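Intergenic-region protein (Escherichia coli CFT073, PDB 2WJ9) belongs to the ArdB antirestriction family and probably protects incoming DNA by inhibiting the restriction enzymes of the host. Local coordinates at residues Gln62-Ile67 against Met142-His147; Asn94-Thr97 against Ala103-Ala106. All coordinates share one frame; numbering follows the deposited sequence. Where two conformers were deposited one is given.

Contact 1 (Gln62-Ile67 against Met142-His147); sequences QHFGLI and MTYSHH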
loop_
_atom_site.group_PDB
_atom_site.type_symbol
_atom_site.label_atom_id
_atom_site.label_comp_id
_atom_site.label_asym_id
_atom_site.label_seq_id
_atom_site.Cartn_x
_atom_site.Cartn_y
_atom_site.Cartn_z
ATOM N N GLN B 62 -2.641 10.353 -16.984
ATOM C CA GLN B 62 -1.311 9.729 -16.916
ATOM C C GLN B 62 -1.160 8.812 -15.696
ATOM O O GLN B 62 -0.627 7.702 -15.818
ATOM C CB GLN B 62 -0.206 10.798 -16.936
ATOM C CG GLN B 62 1.218 10.279 -16.768
ATOM C CD GLN B 62 2.279 11.339 -17.089
ATOM O OE1 GLN B 62 2.089 12.178 -17.973
ATOM N NE2 GLN B 62 3.392 11.308 -16.358
ATOM N N HIS B 63 -1.643 9.272 -14.537
ATOM C CA HIS B 63 -1.472 8.540 -13.265
ATOM C C HIS B 63 -2.700 7.742 -12.802
ATOM O O HIS B 63 -2.563 6.829 -11.985
ATOM C CB HIS B 63 -1.025 9.497 -12.148
ATOM C CG HIS B 63 0.320 10.116 -12.384
ATOM N ND1 HIS B 63 1.500 9.490 -12.038
ATOM C CD2 HIS B 63 0.674 11.297 -12.946
ATOM C CE1 HIS B 63 2.519 10.262 -12.372
ATOM N NE2 HIS B 63 2.047 11.364 -12.926
ATOM N N PHE B 64 -3.877 8.074 -13.329
ATOM C CA PHE B 64 -5.144 7.497 -12.837
ATOM C C PHE B 64 -6.044 6.930 -13.956
ATOM O O PHE B 64 -7.139 6.442 -13.674
ATOM C CB PHE B 64 -5.937 8.541 -12.017
ATOM C CG PHE B 64 -5.221 9.034 -10.774
ATOM C CD1 PHE B 64 -5.499 8.483 -9.525
ATOM C CD2 PHE B 64 -4.276 10.053 -10.855
ATOM C CE1 PHE B 64 -4.850 8.939 -8.377
ATOM C CE2 PHE B 64 -3.616 10.509 -9.718
ATOM C CZ PHE B 64 -3.900 9.960 -8.480
ATOM N N GLY B 65 -5.578 6.950 -15.206
ATOM C CA GLY B 65 -6.431 6.631 -16.364
ATOM C C GLY B 65 -6.990 5.210 -16.478
ATOM O O GLY B 65 -7.850 4.947 -17.326
ATOM N N LEU B 66 -6.494 4.285 -15.661
ATOM C CA LEU B 66 -7.005 2.910 -15.632
ATOM C C LEU B 66 -8.210 2.751 -14.701
ATOM O O LEU B 66 -8.858 1.703 -14.706
ATOM C CB LEU B 66 -5.904 1.929 -15.206
ATOM C CG LEU B 66 -4.692 1.789 -16.135
ATOM C CD1 LEU B 66 -3.632 0.896 -15.479
ATOM C CD2 LEU B 66 -5.094 1.255 -17.493
ATOM N N ILE B 67 -8.519 3.793 -13.929
ATOM C CA ILE B 67 -9.525 3.724 -12.871
ATOM C C ILE B 67 -10.850 4.312 -13.355
ATOM O O ILE B 67 -10.869 5.410 -13.903
ATOM C CB ILE B 67 -9.049 4.495 -11.605
ATOM C CG1 ILE B 67 -7.748 3.877 -11.054
ATOM C CG2 ILE B 67 -10.161 4.531 -10.531
ATOM C CD1 ILE B 67 -6.969 4.800 -10.099
ATOM N N MET B 142 -9.089 10.057 1.858
ATOM C CA MET B 142 -10.518 9.742 1.969
ATOM C C MET B 142 -11.116 9.463 0.592
ATOM O O MET B 142 -11.905 8.523 0.414
ATOM C CB MET B 142 -11.265 10.915 2.618
ATOM C CG MET B 142 -10.825 11.232 4.038
ATOM S SD MET B 142 -11.188 9.899 5.194
ATOM C CE MET B 142 -12.955 10.082 5.446
ATOM N N THR B 143 -10.743 10.293 -0.382
ATOM C CA THR B 143 -11.205 10.130 -1.770
ATOM C C THR B 143 -10.784 8.767 -2.345
ATOM O O THR B 143 -11.616 8.028 -2.876
ATOM C CB THR B 143 -10.646 11.251 -2.681
ATOM O OG1 THR B 143 -11.057 12.523 -2.165
ATOM C CG2 THR B 143 -11.150 11.082 -4.128
ATOM N N TYR B 144 -9.502 8.436 -2.217
ATOM C CA TYR B 144 -8.958 7.202 -2.803
ATOM C C TYR B 144 -9.549 5.936 -2.157
ATOM O O TYR B 144 -9.884 4.963 -2.847
ATOM C CB TYR B 144 -7.419 7.163 -2.718
ATOM C CG TYR B 144 -6.638 8.272 -3.435
ATOM C CD1 TYR B 144 -7.268 9.208 -4.267
ATOM C CD2 TYR B 144 -5.237 8.357 -3.296
ATOM C CE1 TYR B 144 -6.526 10.216 -4.919
ATOM C CE2 TYR B 144 -4.503 9.358 -3.935
ATOM C CZ TYR B 144 -5.145 10.282 -4.734
ATOM O OH TYR B 144 -4.441 11.279 -5.370
ATOM N N SER B 145 -9.664 5.940 -0.836
ATOM C CA SER B 145 -10.193 4.782 -0.116
ATOM C C SER B 145 -11.668 4.542 -0.456
ATOM O O SER B 145 -12.076 3.411 -0.711
ATOM C CB SER B 145 -9.996 4.937 1.398
ATOM O OG SER B 145 -10.450 6.195 1.873
ATOM N N HIS B 146 -12.462 5.611 -0.461
ATOM C CA HIS B 146 -13.864 5.524 -0.839
ATOM C C HIS B 146 -14.019 4.999 -2.268
ATOM O O HIS B 146 -14.796 4.086 -2.531
ATOM C CB HIS B 146 -14.536 6.898 -0.675
ATOM C CG HIS B 146 -16.019 6.884 -0.872
ATOM N ND1 HIS B 146 -16.608 6.963 -2.118
ATOM C CD2 HIS B 146 -17.035 6.849 0.023
ATOM C CE1 HIS B 146 -17.922 6.951 -1.979
ATOM N NE2 HIS B 146 -18.207 6.883 -0.691
ATOM N N HIS B 147 -13.227 5.546 -3.190
ATOM C CA HIS B 147 -13.401 5.213 -4.598
ATOM C C HIS B 147 -12.897 3.793 -4.917
ATOM O O HIS B 147 -13.452 3.110 -5.785
ATOM C CB HIS B 147 -12.701 6.259 -5.472
ATOM C CG HIS B 147 -13.246 6.345 -6.866
ATOM N ND1 HIS B 147 -14.565 6.637 -7.136
ATOM C CD2 HIS B 147 -12.644 6.187 -8.070
ATOM C CE1 HIS B 147 -14.755 6.648 -8.443
ATOM N NE2 HIS B 147 -13.602 6.378 -9.034
#
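With CG beside the backbone N in both residues (chi1 near -60°), F64 sends its ring toward helix 132-151 and Y144 reaches back from that helix. The two side chains cross at roughly a right angle, and the CE1-CZ side of the F64 ring meets the hydroxyl end and the CE1 side of Y144: F64 CZ lies 3.4 Å from Y144 OH, and F64 CE1 packs against Y144 CZ at 3.9 Å. The ring planes are inclined at 52° and the centroids stand 5.7 Å apart, an oblique aromatic pair. Phenylalanine suits this place because its wholly apolar ring is at home in a buried position and asks for no polar partner. Tyrosine adds a hydroxyl that is hydrogen-bonded to the backbone oxygen of A103.

A second, smaller touch lies beside the first. H147 instead sets CG anti to the backbone N (chi1 -157°), which places its ring edge at I67 CG2, 3.9 Å from H147 CD2. A type I turn from F64 to I67, closed by the bond from I67 N to F64 O at 3.0 Å, brings both apolar side chains to the same helix. H147 NE2 is hydrogen-bonded to the carbonyl oxygen of P68, the next residue after I67. Branched I67 offers a methyl to the ring, while histidine supplies both an N-H for that carbonyl and a flat carbon edge for packing.

All four touching residues are buried, and between the segments they meet through van der Waals packing alone. Y144 OH and H147 NE2 each spend their polarity on a backbone carbonyl, which lets the carbon parts of these rings pack as apolar surface in the interior.

Contact 2 (Asn94-Thr97 against Ala103-Ala106); sequences NLYT and AFMA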
loop_
_atom_site.group_PDB
_atom_site.type_symbol
_atom_site.label_atom_id
_atom_site.label_comp_id
_atom_site.label_asym_id
_atom_site.label_seq_id
_atom_site.Cartn_x
_atom_site.Cartn_y
_atom_site.Cartn_z
ATOM N N ASN B 94 -2.030 22.638 -5.866
ATOM C CA ASN B 94 -1.030 22.119 -6.807
ATOM C C ASN B 94 -1.119 20.598 -6.929
ATOM O O ASN B 94 -1.726 19.926 -6.089
ATOM C CB ASN B 94 0.383 22.483 -6.346
ATOM C CG ASN B 94 0.574 23.973 -6.133
ATOM O OD1 ASN B 94 1.121 24.397 -5.110
ATOM N ND2 ASN B 94 0.146 24.772 -7.098
ATOM N N LEU B 95 -0.494 20.069 -7.978
ATOM C CA LEU B 95 -0.427 18.633 -8.214
ATOM C C LEU B 95 0.981 18.118 -7.914
ATOM O O LEU B 95 1.971 18.787 -8.220
ATOM C CB LEU B 95 -0.842 18.303 -9.651
ATOM C CG LEU B 95 -2.175 18.891 -10.138
ATOM C CD1 LEU B 95 -2.502 18.430 -11.561
ATOM C CD2 LEU B 95 -3.331 18.548 -9.185
ATOM N N TYR B 96 1.050 16.929 -7.308
ATOM C CA TYR B 96 2.311 16.327 -6.844
ATOM C C TYR B 96 2.431 14.835 -7.208
ATOM O O TYR B 96 1.449 14.093 -7.183
ATOM C CB TYR B 96 2.444 16.473 -5.317
ATOM C CG TYR B 96 2.529 17.906 -4.850
ATOM C CD1 TYR B 96 3.750 18.573 -4.807
ATOM C CD2 TYR B 96 1.389 18.600 -4.464
ATOM C CE1 TYR B 96 3.832 19.895 -4.387
ATOM C CE2 TYR B 96 1.458 19.919 -4.031
ATOM C CZ TYR B 96 2.681 20.568 -4.004
ATOM O OH TYR B 96 2.751 21.891 -3.591
ATOM N N THR B 97 3.655 14.413 -7.521
ATOM C CA THR B 97 4.013 12.995 -7.666
ATOM C C THR B 97 4.890 12.532 -6.494
ATOM O O THR B 97 5.598 13.345 -5.892
ATOM C CB THR B 97 4.746 12.708 -9.013
ATOM O OG1 THR B 97 5.985 13.436 -9.095
ATOM C CG2 THR B 97 3.850 13.080 -10.196
ATOM N N ALA B 103 0.595 9.744 -6.153
ATOM C CA ALA B 103 0.326 11.091 -6.654
ATOM C C ALA B 103 -0.846 11.680 -5.868
ATOM O O ALA B 103 -1.715 10.938 -5.382
ATOM C CB ALA B 103 0.017 11.058 -8.163
ATOM N N PHE B 104 -0.862 13.002 -5.734
ATOM C CA PHE B 104 -1.921 13.684 -4.977
ATOM C C PHE B 104 -2.026 15.177 -5.324
ATOM O O PHE B 104 -1.286 15.698 -6.158
ATOM C CB PHE B 104 -1.729 13.467 -3.466
ATOM C CG PHE B 104 -0.511 14.136 -2.890
ATOM C CD1 PHE B 104 -0.617 15.343 -2.224
ATOM C CD2 PHE B 104 0.745 13.547 -2.998
ATOM C CE1 PHE B 104 0.499 15.963 -1.672
ATOM C CE2 PHE B 104 1.870 14.164 -2.448
ATOM C CZ PHE B 104 1.748 15.366 -1.786
ATOM N N MET B 105 -2.979 15.864 -4.713
ATOM C CA MET B 105 -3.098 17.312 -4.873
ATOM C C MET B 105 -3.252 17.962 -3.508
ATOM O O MET B 105 -3.892 17.401 -2.622
ATOM C CB MET B 105 -4.277 17.682 -5.784
ATOM C CG MET B 105 -5.653 17.345 -5.235
ATOM S SD MET B 105 -7.022 17.655 -6.389
ATOM C CE MET B 105 -6.547 19.224 -7.065
ATOM N N ALA B 106 -2.652 19.135 -3.345
ATOM C CA ALA B 106 -2.711 19.866 -2.073
ATOM C C ALA B 106 -2.297 21.320 -2.259
ATOM O O ALA B 106 -1.691 21.671 -3.268
ATOM C CB ALA B 106 -1.783 19.193 -1.053
#
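A beta hairpin brings strands 93-98 and 103-107 together as antiparallel neighbours, and N94-T97 with A103-A106 make up four successive pairs of it. N94 with A106 and Y96 with F104 are the hydrogen-bonded pairs, each closed by two backbone bonds; the straightest runs from N94 N to A106 O at 2.8 Å (168° at the hydrogen). L95 with M105 and T97 with A103 are the non-hydrogen-bonded pairs, where M105 CA approaches N94 O at 3.2 Å in a CA-H...O contact.

On the face carrying Y96 and F104, the Y96 CB group lies over the F104 ring, 3.9 Å from its centroid, a CH-pi contact. F104 takes up this place with CG between its backbone N and carbonyl carbon (chi1 68°), which swings the ring under its neighbour. The two rings are nearly parallel, at 20°, but slid so far apart that they barely overlap. The tyrosine edge runs on to A106 O, which lies in the ring plane 3.7 Å from Y96 CE2, and the small A106 leaves room for that large ring. On the other face L95 and M105 lie side by side, L95 CD2 against M105 CB at 3.6 Å; branched L95 and the unbranched, bendable thioether chain of M105 are both apolar and suit a buried face.

Strand 48-50 continues the sheet beyond 93-98, with backbone bonds joining T97 to T49 and, just past that strand, L95 to V51. Helix 59-64 covers the face of L95, A103 and M105, while F104 packs on I137, C140 and Y144 of helix 132-151.

How the contacts relate
Both contacts are buried, but contact 2 lies nearer the centre of the chain and contact 1 farther out, with their centres about 13 Å apart. Contact 2 joins near neighbours in sequence through regular backbone bonding, with side chains packing on both faces of the sheet; contact 1 brings together segments 75 residues apart through a few side chains. Contact 1 draws on the end of helix 59-64, the turn after it and helix 132-151, and both helices also pack against the hairpin of contact 2. Y144 belongs to contact 1 yet also touches strand 103-107, so the two are joined directly; H63 NE2 also packs against T97 CG2 at 3.7 Å.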